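PDB 5OHU: soluble lytic murein transglycosylase from Pseudomonas aeruginosa, which cleaves the glycan strands of bacterial peptidoglycan as a lytic transglycosylase, acting both from strand ends (exolytic) and within strands (endolytic). Local coordinates for residues Q299-P302 with G303-N307; A510-G513 with V514-G518; P537-S540 with T541-I545; Q585-K588 with D589-H592. One frame throughout, in Å; residues are numbered along the deposited sequence.

Interaction 1 of 4, residues Q299-P302 with G303-N307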
ATOM      1  N   GLN A 299     -14.963 -25.339  -7.165  1.00 22.00           N
ATOM      2  CA  GLN A 299     -14.242 -26.503  -7.656  1.00 19.42           C
ATOM      3  C   GLN A 299     -12.727 -26.330  -7.554  1.00 24.53           C
ATOM      4  O   GLN A 299     -12.006 -27.309  -7.321  1.00 19.14           O
ATOM      5  CB  GLN A 299     -14.654 -26.770  -9.104  1.00 26.20           C
ATOM      6  CG  GLN A 299     -13.896 -27.881  -9.802  1.00 32.18           C
ATOM      7  CD  GLN A 299     -14.343 -29.252  -9.345  1.00 42.44           C
ATOM      8  OE1 GLN A 299     -15.405 -29.400  -8.738  1.00 49.61           O
ATOM      9  NE2 GLN A 299     -13.537 -30.263  -9.634  1.00 44.28           N
ATOM     10  N   TYR A 300     -12.209 -25.114  -7.715  1.00 16.91           N
ATOM     11  CA  TYR A 300     -10.766 -24.954  -7.757  1.00 21.18           C
ATOM     12  C   TYR A 300     -10.169 -24.443  -6.451  1.00 22.94           C
ATOM     13  O   TYR A 300      -8.947 -24.329  -6.357  1.00 22.63           O
ATOM     14  CB  TYR A 300     -10.371 -24.074  -8.949  1.00 25.38           C
ATOM     15  CG  TYR A 300     -10.456 -24.902 -10.220  1.00 26.45           C
ATOM     16  CD1 TYR A 300      -9.409 -25.725 -10.597  1.00 26.03           C
ATOM     17  CD2 TYR A 300     -11.618 -24.929 -10.992  1.00 31.56           C
ATOM     18  CE1 TYR A 300      -9.492 -26.523 -11.728  1.00 32.85           C
ATOM     19  CE2 TYR A 300     -11.710 -25.728 -12.131  1.00 31.63           C
ATOM     20  CZ  TYR A 300     -10.639 -26.521 -12.490  1.00 36.78           C
ATOM     21  OH  TYR A 300     -10.699 -27.322 -13.609  1.00 43.74           O
ATOM     22  N   ASP A 301     -10.989 -24.180  -5.430  1.00 21.54           N
ATOM     23  CA  ASP A 301     -10.443 -23.975  -4.095  1.00 19.39           C
ATOM     24  C   ASP A 301     -11.368 -24.616  -3.063  1.00 18.74           C
ATOM     25  O   ASP A 301     -11.892 -23.935  -2.169  1.00 20.42           O
ATOM     26  CB  ASP A 301     -10.228 -22.484  -3.830  1.00 17.30           C
ATOM     27  CG  ASP A 301      -9.331 -22.219  -2.621  1.00 27.61           C
ATOM     28  OD1 ASP A 301      -8.607 -23.144  -2.198  1.00 30.57           O
ATOM     29  OD2 ASP A 301      -9.313 -21.068  -2.120  1.00 32.92           O
ATOM     30  N   PRO A 302     -11.595 -25.927  -3.145  1.00 22.10           N
ATOM     31  CA  PRO A 302     -12.530 -26.552  -2.195  1.00 17.18           C
ATOM     32  C   PRO A 302     -12.089 -26.428  -0.743  1.00 24.46           C
ATOM     33  O   PRO A 302     -12.946 -26.383   0.152  1.00 27.08           O
ATOM     34  CB  PRO A 302     -12.565 -28.017  -2.657  1.00 19.97           C
ATOM     35  CG  PRO A 302     -11.227 -28.232  -3.281  1.00 21.41           C
ATOM     36  CD  PRO A 302     -10.916 -26.930  -3.991  1.00 22.20           C
ATOM     37  N   GLY A 303     -10.789 -26.358  -0.478  1.00 19.42           N
ATOM     38  CA  GLY A 303     -10.319 -26.278   0.889  1.00 30.88           C
ATOM     39  C   GLY A 303     -10.065 -24.882   1.421  1.00 37.91           C
ATOM     40  O   GLY A 303      -9.494 -24.744   2.507  1.00 34.71           O
ATOM     41  N   LEU A 304     -10.453 -23.845   0.679  1.00 31.89           N
ATOM     42  CA  LEU A 304     -10.339 -22.457   1.117  1.00 24.80           C
ATOM     43  C   LEU A 304      -8.896 -22.094   1.477  1.00 24.94           C
ATOM     44  O   LEU A 304      -8.606 -21.561   2.549  1.00 24.73           O
ATOM     45  CB  LEU A 304     -11.291 -22.175   2.278  1.00 19.64           C
ATOM     46  CG  LEU A 304     -12.755 -22.606   2.097  1.00 22.77           C
ATOM     47  CD1 LEU A 304     -13.572 -22.275   3.354  1.00 18.23           C
ATOM     48  CD2 LEU A 304     -13.380 -21.974   0.873  1.00 25.72           C
ATOM     49  N   ARG A 305      -7.989 -22.367   0.554  1.00 26.21           N
ATOM     50  CA  ARG A 305      -6.588 -22.018   0.750  1.00 29.47           C
ATOM     51  C   ARG A 305      -6.268 -20.598   0.325  1.00 24.44           C
ATOM     52  O   ARG A 305      -5.284 -20.028   0.803  1.00 33.96           O
ATOM     53  CB  ARG A 305      -5.686 -22.985  -0.027  1.00 28.68           C
ATOM     54  CG  ARG A 305      -5.860 -24.426   0.368  1.00 41.52           C
ATOM     55  CD  ARG A 305      -6.070 -24.519   1.866  1.00 46.61           C
ATOM     56  NE  ARG A 305      -6.790 -25.743   2.257  1.00 50.80           N
ATOM     57  CZ  ARG A 305      -6.813 -26.271   3.483  1.00 55.06           C
ATOM     58  NH1 ARG A 305      -6.153 -25.664   4.457  1.00 67.04           N
ATOM     59  NH2 ARG A 305      -7.505 -27.388   3.725  1.00 48.72           N
ATOM     60  N   ASP A 306      -7.058 -20.027  -0.566  1.00 27.57           N
ATOM     61  CA  ASP A 306      -6.784 -18.716  -1.138  1.00 24.34           C
ATOM     62  C   ASP A 306      -7.768 -17.734  -0.504  1.00 24.14           C
ATOM     63  O   ASP A 306      -8.968 -17.745  -0.817  1.00 18.15           O
ATOM     64  CB  ASP A 306      -6.910 -18.778  -2.658  1.00 26.11           C
ATOM     65  CG  ASP A 306      -6.449 -17.527  -3.332  1.00 30.69           C
ATOM     66  OD1 ASP A 306      -6.733 -16.427  -2.825  1.00 30.59           O
ATOM     67  OD2 ASP A 306      -5.819 -17.641  -4.399  1.00 40.83           O
ATOM     68  N   ASN A 307      -7.255 -16.895   0.403  1.00 22.15           N
ATOM     69  CA  ASN A 307      -8.118 -16.005   1.172  1.00 13.07           C
ATOM     70  C   ASN A 307      -8.850 -15.019   0.272  1.00 11.81           C
ATOM     71  O   ASN A 307     -10.014 -14.696   0.524  1.00 16.18           O
ATOM     72  CB  ASN A 307      -7.298 -15.251   2.213  1.00 14.41           C
ATOM     73  CG  ASN A 307      -6.944 -16.104   3.417  1.00 18.82           C
ATOM     74  OD1 ASN A 307      -7.308 -17.278   3.513  1.00 26.06           O
ATOM     75  ND2 ASN A 307      -6.216 -15.513   4.340  1.00 20.94           N
TER
HETATM   76  O   HOH W   1      -8.424 -25.845  -2.132  1.00 21.20           O
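D301, the first residue to leave the helical conformation after helix 293-300, reaches across to R305 and D306 with both carboxylate oxygens. OD1 accepts the backbone N of R305 at 2.9 Å, and OD2 accepts N of D306, also at 2.9 Å. Both donors come in on the syn sides, about 20° out of the carboxylate plane. CG, anti to the backbone N (chi1 -165°), carries the carboxylate across the turn to these amides. A water donates to D301 OD1 (2.7 Å) and accepts from G303 N (2.9 Å). The carbonyl O of D301 takes N of L304 at 3.2 Å, closing a type I turn from D301 to L304. The ring of P302 constrains phi to a value that suits the second position, and G303 fits the third because a side chain there would collide with R305 NE. The turn forms the short connection between helices 293-300 and 307-319, and D306 is the N-cap of the second, its OD1 accepting N of V309. Aspartate suits the buried site because its two acceptors tie down successive loop amides, while R279, a long, weak ion-pair partner of D301 and D306, may offset their charge.

Interaction 2 of 4, residues A510-G513 with V514-G518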
ATOM      1  N   ALA A 510       0.479  18.271   2.161  1.00 33.10           N
ATOM      2  CA  ALA A 510       0.620  16.948   1.576  1.00 30.13           C
ATOM      3  C   ALA A 510       0.419  17.013   0.071  1.00 31.27           C
ATOM      4  O   ALA A 510      -0.408  17.776  -0.440  1.00 29.51           O
ATOM      5  CB  ALA A 510      -0.388  15.981   2.188  1.00 22.52           C
ATOM      6  N   ARG A 511       1.180  16.205  -0.647  1.00 36.57           N
ATOM      7  CA  ARG A 511       1.056  16.167  -2.093  1.00 38.29           C
ATOM      8  C   ARG A 511       1.306  14.741  -2.549  1.00 37.27           C
ATOM      9  O   ARG A 511       2.293  14.124  -2.137  1.00 36.66           O
ATOM     10  CB  ARG A 511       2.028  17.148  -2.758  1.00 40.10           C
ATOM     11  CG  ARG A 511       2.028  17.050  -4.250  1.00 56.92           C
ATOM     12  CD  ARG A 511       2.803  18.174  -4.877  1.00 73.37           C
ATOM     13  NE  ARG A 511       3.102  17.818  -6.268  1.00 81.44           N
ATOM     14  CZ  ARG A 511       4.318  17.572  -6.745  1.00 83.84           C
ATOM     15  NH1 ARG A 511       5.360  17.661  -5.929  1.00 83.88           N
ATOM     16  NH2 ARG A 511       4.470  17.252  -8.030  1.00 85.59           N
ATOM     17  N   SER A 512       0.400  14.213  -3.367  1.00 31.01           N
ATOM     18  CA  SER A 512       0.489  12.835  -3.810  1.00 32.58           C
ATOM     19  C   SER A 512       1.342  12.733  -5.068  1.00 43.65           C
ATOM     20  O   SER A 512       1.696  13.735  -5.695  1.00 47.78           O
ATOM     21  CB  SER A 512      -0.901  12.263  -4.064  1.00 23.18           C
ATOM     22  OG  SER A 512      -1.330  12.588  -5.372  1.00 28.19           O
ATOM     23  N   GLY A 513       1.655  11.491  -5.445  1.00 45.53           N
ATOM     24  CA  GLY A 513       2.513  11.244  -6.591  1.00 50.90           C
ATOM     25  C   GLY A 513       1.947  11.712  -7.917  1.00 52.93           C
ATOM     26  O   GLY A 513       2.720  11.973  -8.843  1.00 48.44           O
ATOM     27  N   VAL A 514       0.622  11.826  -8.032  1.00 48.50           N
ATOM     28  CA  VAL A 514      -0.005  12.245  -9.283  1.00 46.58           C
ATOM     29  C   VAL A 514      -0.444  13.707  -9.250  1.00 43.32           C
ATOM     30  O   VAL A 514      -1.063  14.185 -10.206  1.00 42.28           O
ATOM     31  CB  VAL A 514      -1.181  11.329  -9.650  1.00 41.92           C
ATOM     32  CG1 VAL A 514      -0.711   9.887  -9.703  1.00 47.43           C
ATOM     33  CG2 VAL A 514      -2.311  11.481  -8.646  1.00 37.86           C
ATOM     34  N   GLY A 515      -0.129  14.435  -8.180  1.00 39.43           N
ATOM     35  CA  GLY A 515      -0.402  15.859  -8.120  1.00 44.19           C
ATOM     36  C   GLY A 515      -1.520  16.296  -7.190  1.00 37.91           C
ATOM     37  O   GLY A 515      -1.751  17.503  -7.068  1.00 31.41           O
ATOM     38  N   ALA A 516      -2.228  15.375  -6.538  1.00 37.33           N
ATOM     39  CA  ALA A 516      -3.251  15.770  -5.580  1.00 32.80           C
ATOM     40  C   ALA A 516      -2.607  16.515  -4.419  1.00 35.09           C
ATOM     41  O   ALA A 516      -1.592  16.075  -3.874  1.00 36.21           O
ATOM     42  CB  ALA A 516      -4.014  14.545  -5.078  1.00 30.73           C
ATOM     43  N   THR A 517      -3.205  17.642  -4.035  1.00 39.74           N
ATOM     44  CA  THR A 517      -2.550  18.625  -3.183  1.00 38.55           C
ATOM     45  C   THR A 517      -3.455  19.051  -2.040  1.00 32.05           C
ATOM     46  O   THR A 517      -4.623  19.386  -2.260  1.00 35.19           O
ATOM     47  CB  THR A 517      -2.162  19.859  -3.999  1.00 44.71           C
ATOM     48  OG1 THR A 517      -1.456  19.447  -5.174  1.00 50.86           O
ATOM     49  CG2 THR A 517      -1.284  20.780  -3.181  1.00 39.05           C
ATOM     50  N   GLY A 518      -2.909  19.054  -0.830  1.00 27.56           N
ATOM     51  CA  GLY A 518      -3.495  19.765   0.291  1.00 25.28           C
ATOM     52  C   GLY A 518      -4.357  18.893   1.186  1.00 25.74           C
ATOM     53  O   GLY A 518      -4.366  17.660   1.099  1.00 19.11           O
TER
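S512 OG is approached by two backbone amides, N of A516 at 3.2 Å and N of V514 at 3.4 Å, both weak hydrogen bonds because the N-H groups point partly past it. It sits in a tight antiparallel hairpin whose reversal is a type I turn followed by a G1 beta bulge. The turn runs from S512 to G515 and is closed by N of G515 donating to S512 O (3.2 Å); the bulge is completed by N of S512 donating to A516 O (2.8 Å). That second bond is nearly straight and lies in the carbonyl plane of A516. G515 is the bulge residue, and its positive phi of 109° would press a side chain against the preceding carbonyl, which explains the glycine. The serine hydroxyl is tucked between its own backbone N and carbonyl carbon (chi1 85°), a rotation that turns OG toward the N-H groups of V514 and A516, and V514 CG2 and the small CB of A516 close in on it.

Farther along, R511 and T517 form a single bridge, a non-hydrogen-bonded antiparallel pair flanked by the A516 bond and by N of G518 donating to A510 O (2.8 Å). CA of R511 adds a CA-H...O contact to A516 O. The hairpin belongs to the SLT domain, in the loop between helices 493-504 and 524-534; Q521 touches the S512 and A516 side chains, and N550 binds T517 O. The threonine also ties its own arm together: OG1 donates to G515 O at 2.7 Å, standing above the plane of that carbonyl.

Interaction 3 of 4, residues P537-S540 with T541-I545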
ATOM      1  N   PRO A 537     -12.569  32.301  -5.821  1.00 35.78           N
ATOM      2  CA  PRO A 537     -11.295  32.709  -6.427  1.00 35.88           C
ATOM      3  C   PRO A 537     -10.177  31.716  -6.155  1.00 41.01           C
ATOM      4  O   PRO A 537     -10.014  31.232  -5.033  1.00 44.80           O
ATOM      5  CB  PRO A 537     -10.998  34.060  -5.762  1.00 33.94           C
ATOM      6  CG  PRO A 537     -12.331  34.557  -5.273  1.00 33.94           C
ATOM      7  CD  PRO A 537     -13.080  33.310  -4.873  1.00 36.40           C
ATOM      8  N   LEU A 538      -9.391  31.438  -7.196  1.00 41.22           N
ATOM      9  CA  LEU A 538      -8.223  30.563  -7.105  1.00 40.35           C
ATOM     10  C   LEU A 538      -7.109  31.184  -7.936  1.00 51.22           C
ATOM     11  O   LEU A 538      -7.147  31.112  -9.168  1.00 53.19           O
ATOM     12  CB  LEU A 538      -8.541  29.156  -7.602  1.00 32.26           C
ATOM     13  CG  LEU A 538      -7.334  28.218  -7.675  1.00 30.29           C
ATOM     14  CD1 LEU A 538      -6.708  28.098  -6.304  1.00 26.61           C
ATOM     15  CD2 LEU A 538      -7.728  26.847  -8.233  1.00 26.35           C
ATOM     16  N   ALA A 539      -6.112  31.772  -7.265  1.00 57.82           N
ATOM     17  CA  ALA A 539      -5.051  32.489  -7.975  1.00 60.09           C
ATOM     18  C   ALA A 539      -4.176  31.544  -8.794  1.00 59.65           C
ATOM     19  O   ALA A 539      -3.853  31.841  -9.949  1.00 55.89           O
ATOM     20  CB  ALA A 539      -4.195  33.281  -6.988  1.00 60.02           C
ATOM     21  N   SER A 540      -3.784  30.408  -8.218  1.00 56.62           N
ATOM     22  CA  SER A 540      -2.959  29.434  -8.922  1.00 48.63           C
ATOM     23  C   SER A 540      -3.129  28.077  -8.257  1.00 45.17           C
ATOM     24  O   SER A 540      -3.625  27.972  -7.136  1.00 47.66           O
ATOM     25  CB  SER A 540      -1.482  29.838  -8.923  1.00 48.75           C
ATOM     26  OG  SER A 540      -0.912  29.684  -7.632  1.00 42.89           O
ATOM     27  N   THR A 541      -2.687  27.034  -8.969  1.00 42.82           N
ATOM     28  CA  THR A 541      -2.577  25.707  -8.369  1.00 47.27           C
ATOM     29  C   THR A 541      -1.783  25.752  -7.068  1.00 47.01           C
ATOM     30  O   THR A 541      -2.092  25.026  -6.116  1.00 46.70           O
ATOM     31  CB  THR A 541      -1.923  24.737  -9.360  1.00 52.89           C
ATOM     32  OG1 THR A 541      -2.809  24.502 -10.460  1.00 59.77           O
ATOM     33  CG2 THR A 541      -1.594  23.399  -8.694  1.00 55.29           C
ATOM     34  N   GLN A 542      -0.771  26.621  -6.998  1.00 50.19           N
ATOM     35  CA  GLN A 542       0.095  26.653  -5.821  1.00 57.65           C
ATOM     36  C   GLN A 542      -0.681  27.004  -4.553  1.00 53.54           C
ATOM     37  O   GLN A 542      -0.392  26.471  -3.475  1.00 45.30           O
ATOM     38  CB  GLN A 542       1.248  27.636  -6.046  1.00 66.56           C
ATOM     39  CG  GLN A 542       2.056  27.996  -4.789  1.00 73.13           C
ATOM     40  CD  GLN A 542       2.884  26.843  -4.222  1.00 80.63           C
ATOM     41  OE1 GLN A 542       2.821  25.704  -4.701  1.00 83.16           O
ATOM     42  NE2 GLN A 542       3.675  27.142  -3.193  1.00 81.30           N
ATOM     43  N   GLN A 543      -1.682  27.883  -4.661  1.00 51.01           N
ATOM     44  CA  GLN A 543      -2.462  28.275  -3.491  1.00 46.51           C
ATOM     45  C   GLN A 543      -3.199  27.110  -2.838  1.00 39.85           C
ATOM     46  O   GLN A 543      -3.684  27.270  -1.713  1.00 36.39           O
ATOM     47  CB  GLN A 543      -3.473  29.359  -3.864  1.00 48.17           C
ATOM     48  CG  GLN A 543      -2.975  30.770  -3.650  1.00 56.93           C
ATOM     49  CD  GLN A 543      -4.054  31.799  -3.888  1.00 68.99           C
ATOM     50  OE1 GLN A 543      -5.171  31.461  -4.290  1.00 70.59           O
ATOM     51  NE2 GLN A 543      -3.731  33.067  -3.639  1.00 75.45           N
ATOM     52  N   LEU A 544      -3.281  25.951  -3.498  1.00 35.51           N
ATOM     53  CA  LEU A 544      -3.976  24.791  -2.947  1.00 32.88           C
ATOM     54  C   LEU A 544      -3.343  24.232  -1.675  1.00 35.45           C
ATOM     55  O   LEU A 544      -3.962  23.375  -1.031  1.00 30.47           O
ATOM     56  CB  LEU A 544      -4.044  23.681  -3.992  1.00 31.86           C
ATOM     57  CG  LEU A 544      -5.027  23.917  -5.134  1.00 30.23           C
ATOM     58  CD1 LEU A 544      -4.907  22.789  -6.150  1.00 30.40           C
ATOM     59  CD2 LEU A 544      -6.436  23.996  -4.566  1.00 31.71           C
ATOM     60  N   ILE A 545      -2.131  24.657  -1.293  1.00 29.44           N
ATOM     61  CA  ILE A 545      -1.619  24.230   0.010  1.00 28.94           C
ATOM     62  C   ILE A 545      -1.947  25.227   1.109  1.00 28.87           C
ATOM     63  O   ILE A 545      -1.603  24.985   2.274  1.00 35.37           O
ATOM     64  CB  ILE A 545      -0.096  23.988   0.034  1.00 34.68           C
ATOM     65  CG1 ILE A 545       0.675  25.268  -0.276  1.00 32.09           C
ATOM     66  CG2 ILE A 545       0.312  22.858  -0.900  1.00 29.01           C
ATOM     67  CD1 ILE A 545       2.115  25.188   0.180  1.00 43.61           C
TER
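T541 follows S540 directly and starts the turn into the short 3-10 segment 542-545, its O accepting N of L544 while its side chain rests on P524. At Q542 the backbone N comes near the serine hydroxyl at a poor angle, a weak bond of 3.1 Å to S540 OG in the form of an ST turn; Q542 CB packs on the same oxygen at 3.4 Å. Serine suits this place because a hydroxyl one carbon from the backbone can reach an amide two residues on.

Q543 carries the main contact. Its N gives another weak bond, to S540 O, while its side chain, extended beyond CG (chi2 -174°), runs back alongside residues 538-539. There OE1 accepts N of A539 at 3.1 Å, the donor standing well above the amide plane and off its lone pairs. The methyl of A539 rests against the same amide group, its CB about equally far, 3.4 Å, from Q543 CD, OE1 and NE2. Glutamine has just the length and the acceptor to bridge this gap.

L544 is buried, and its CD2 comes within 4.5 Å of L538 CD1, a loose apolar contact. Both leucines lie against the two helices that the loop connects: L538 touches K528 and S531 of helix 524-534 and V549 and L553 of helix 547-564, and L544 packs on A527 of the first and L553 of the second.

Interaction 4 of 4, residues Q585-K588 with D589-H592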
ATOM      1  N   GLN A 585     -21.108   2.408 -12.348  1.00 19.27           N
ATOM      2  CA  GLN A 585     -20.943   1.021 -12.777  1.00 26.76           C
ATOM      3  C   GLN A 585     -21.236   0.051 -11.642  1.00 33.48           C
ATOM      4  O   GLN A 585     -21.839  -1.006 -11.863  1.00 32.67           O
ATOM      5  CB  GLN A 585     -19.530   0.781 -13.305  1.00 40.09           C
ATOM      6  CG  GLN A 585     -19.193   1.534 -14.574  1.00 61.29           C
ATOM      7  CD  GLN A 585     -17.939   1.003 -15.239  1.00 75.65           C
ATOM      8  OE1 GLN A 585     -16.852   1.033 -14.658  1.00 78.05           O
ATOM      9  NE2 GLN A 585     -18.084   0.512 -16.465  1.00 80.09           N
ATOM     10  N   TRP A 586     -20.806   0.383 -10.421  1.00 28.28           N
ATOM     11  CA  TRP A 586     -21.060  -0.491  -9.283  1.00 27.21           C
ATOM     12  C   TRP A 586     -22.513  -0.458  -8.821  1.00 22.32           C
ATOM     13  O   TRP A 586     -22.884  -1.222  -7.927  1.00 21.53           O
ATOM     14  CB  TRP A 586     -20.137  -0.116  -8.133  1.00 24.74           C
ATOM     15  CG  TRP A 586     -18.687  -0.207  -8.488  1.00 23.90           C
ATOM     16  CD1 TRP A 586     -18.134  -0.940  -9.493  1.00 27.25           C
ATOM     17  CD2 TRP A 586     -17.601   0.464  -7.838  1.00 20.47           C
ATOM     18  NE1 TRP A 586     -16.769  -0.780  -9.501  1.00 23.97           N
ATOM     19  CE2 TRP A 586     -16.415   0.080  -8.500  1.00 22.09           C
ATOM     20  CE3 TRP A 586     -17.514   1.347  -6.759  1.00 14.98           C
ATOM     21  CZ2 TRP A 586     -15.158   0.565  -8.130  1.00 20.20           C
ATOM     22  CZ3 TRP A 586     -16.262   1.820  -6.386  1.00 13.46           C
ATOM     23  CH2 TRP A 586     -15.104   1.427  -7.066  1.00 12.31           C
ATOM     24  N   LEU A 587     -23.340   0.387  -9.415  1.00 19.90           N
ATOM     25  CA  LEU A 587     -24.755   0.447  -9.099  1.00 24.69           C
ATOM     26  C   LEU A 587     -25.646  -0.199 -10.158  1.00 28.67           C
ATOM     27  O   LEU A 587     -26.863  -0.268  -9.951  1.00 24.10           O
ATOM     28  CB  LEU A 587     -25.170   1.907  -8.908  1.00 18.67           C
ATOM     29  CG  LEU A 587     -24.607   2.579  -7.657  1.00 20.37           C
ATOM     30  CD1 LEU A 587     -24.888   4.065  -7.684  1.00 16.75           C
ATOM     31  CD2 LEU A 587     -25.237   1.938  -6.433  1.00 27.78           C
ATOM     32  N   LYS A 588     -25.082  -0.655 -11.281  1.00 33.13           N
ATOM     33  CA  LYS A 588     -25.891  -1.165 -12.386  1.00 27.20           C
ATOM     34  C   LYS A 588     -26.742  -2.341 -11.932  1.00 32.13           C
ATOM     35  O   LYS A 588     -26.244  -3.278 -11.303  1.00 27.51           O
ATOM     36  CB  LYS A 588     -25.011  -1.603 -13.565  1.00 29.55           C
ATOM     37  CG  LYS A 588     -24.120  -0.530 -14.185  1.00 51.79           C
ATOM     38  CD  LYS A 588     -23.704  -0.917 -15.612  1.00 65.38           C
ATOM     39  CE  LYS A 588     -22.263  -0.516 -15.951  1.00 65.78           C
ATOM     40  NZ  LYS A 588     -21.288  -1.614 -15.618  1.00 67.99           N
ATOM     41  N   ASP A 589     -28.031  -2.289 -12.263  1.00 39.95           N
ATOM     42  CA  ASP A 589     -28.966  -3.391 -12.055  1.00 46.41           C
ATOM     43  C   ASP A 589     -29.137  -3.745 -10.586  1.00 37.30           C
ATOM     44  O   ASP A 589     -29.506  -4.872 -10.261  1.00 52.57           O
ATOM     45  CB  ASP A 589     -28.550  -4.636 -12.849  1.00 54.19           C
ATOM     46  CG  ASP A 589     -28.872  -4.518 -14.327  1.00 65.31           C
ATOM     47  OD1 ASP A 589     -29.036  -3.379 -14.812  1.00 62.37           O
ATOM     48  OD2 ASP A 589     -28.957  -5.562 -15.007  1.00 74.46           O
ATOM     49  N   THR A 590     -28.865  -2.813  -9.691  1.00 28.61           N
ATOM     50  CA  THR A 590     -29.190  -3.017  -8.293  1.00 25.04           C
ATOM     51  C   THR A 590     -30.628  -2.587  -8.042  1.00 31.00           C
ATOM     52  O   THR A 590     -31.220  -1.821  -8.805  1.00 41.02           O
ATOM     53  CB  THR A 590     -28.237  -2.245  -7.375  1.00 27.56           C
ATOM     54  OG1 THR A 590     -28.310  -0.838  -7.654  1.00 25.36           O
ATOM     55  CG2 THR A 590     -26.800  -2.742  -7.554  1.00 27.69           C
ATOM     56  N   ARG A 591     -31.193  -3.107  -6.962  1.00 22.25           N
ATOM     57  CA  ARG A 591     -32.543  -2.738  -6.555  1.00 20.66           C
ATOM     58  C   ARG A 591     -32.682  -3.084  -5.085  1.00 21.26           C
ATOM     59  O   ARG A 591     -32.487  -4.246  -4.706  1.00 26.28           O
ATOM     60  CB  ARG A 591     -33.587  -3.473  -7.383  1.00 29.28           C
ATOM     61  CG  ARG A 591     -35.010  -3.233  -6.918  1.00 43.03           C
ATOM     62  CD  ARG A 591     -35.780  -2.410  -7.932  1.00 60.41           C
ATOM     63  NE  ARG A 591     -37.225  -2.557  -7.783  1.00 70.32           N
ATOM     64  CZ  ARG A 591     -38.033  -1.593  -7.353  1.00 72.64           C
ATOM     65  NH1 ARG A 591     -37.538  -0.401  -7.039  1.00 69.06           N
ATOM     66  NH2 ARG A 591     -39.338  -1.817  -7.250  1.00 71.99           N
ATOM     67  N   HIS A 592     -33.005  -2.087  -4.266  1.00 16.15           N
ATOM     68  CA  HIS A 592     -33.130  -2.273  -2.817  1.00 26.02           C
ATOM     69  C   HIS A 592     -31.912  -2.984  -2.230  1.00 22.68           C
ATOM     70  O   HIS A 592     -32.038  -3.852  -1.371  1.00 23.37           O
ATOM     71  CB  HIS A 592     -34.401  -3.042  -2.471  1.00 27.39           C
ATOM     72  CG  HIS A 592     -35.648  -2.401  -2.983  1.00 31.13           C
ATOM     73  ND1 HIS A 592     -36.832  -3.092  -3.132  1.00 30.31           N
ATOM     74  CD2 HIS A 592     -35.896  -1.133  -3.382  1.00 30.36           C
ATOM     75  CE1 HIS A 592     -37.755  -2.276  -3.603  1.00 23.58           C
ATOM     76  NE2 HIS A 592     -37.213  -1.082  -3.764  1.00 34.06           N
TER
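From L587 to T590 the backbone makes a type II turn, with D589 at its third position in a left-handed conformation (phi 63°) and N of T590 donating back to L587 O at 3.2 Å. The threonine then doubles the closure. Its OG1 donates to the same L587 O at 2.8 Å, so a single carbonyl oxygen is held by an amide and a hydroxyl that reach it from one face of its plane. The hydroxyl can do this because it lies between the backbone N and the carbonyl carbon of T590 (chi1 60°), close to the amide of its own residue. That rotation also brings the methyl CG2 to 3.4 Å from L587 O, so both branches of T590 lie across the carbonyl. Threonine suits the place because its hydroxyl, one carbon from the backbone, can add a second donor to the oxygen its own amide already binds.

K588 and D589, at the two corners, have exposed side chains, as befits charged residues. D589 CB lies 3.1 Å from K588 O, a consequence of the positive phi of D589; aspartate tolerates such angles better than most residues, though glycine and asparagine are the usual occupants. Before the turn, W586 O is held by R319 and by the indole N-H of W598. N of D589 is hydrogen-bonded to D641 OD2, and beyond the turn D640 forms a salt bridge with R591 and accepts N of H592. This is a type II turn reinforced by a threonine hydroxyl, and in the SLT domain it leads the chain from helix 580-586 to strand 593-594, which pairs antiparallel with strand 638-639.

Overall arrangement
The four contacts are local turns and caps that follow one another along the chain of this largely helical protein. Interaction 1 joins helices 293-300 and 307-319, whereas interactions 2, 3 and 4 all fall in the SLT domain. Interactions 2 and 3 are neighbours, with centres about 13 Å apart; they touch where T517 CG2 packs on I545 CG2 at 3.5 Å, and N550 binds both T517 O and L544 O. Interaction 4 lies about 32 Å from interaction 2 and 28 Å from interaction 1, between centres. Interactions 2 and 3 thus join the loops around helix 524-534, while interaction 1, across the chain's centre from them, belongs to a distant helical part.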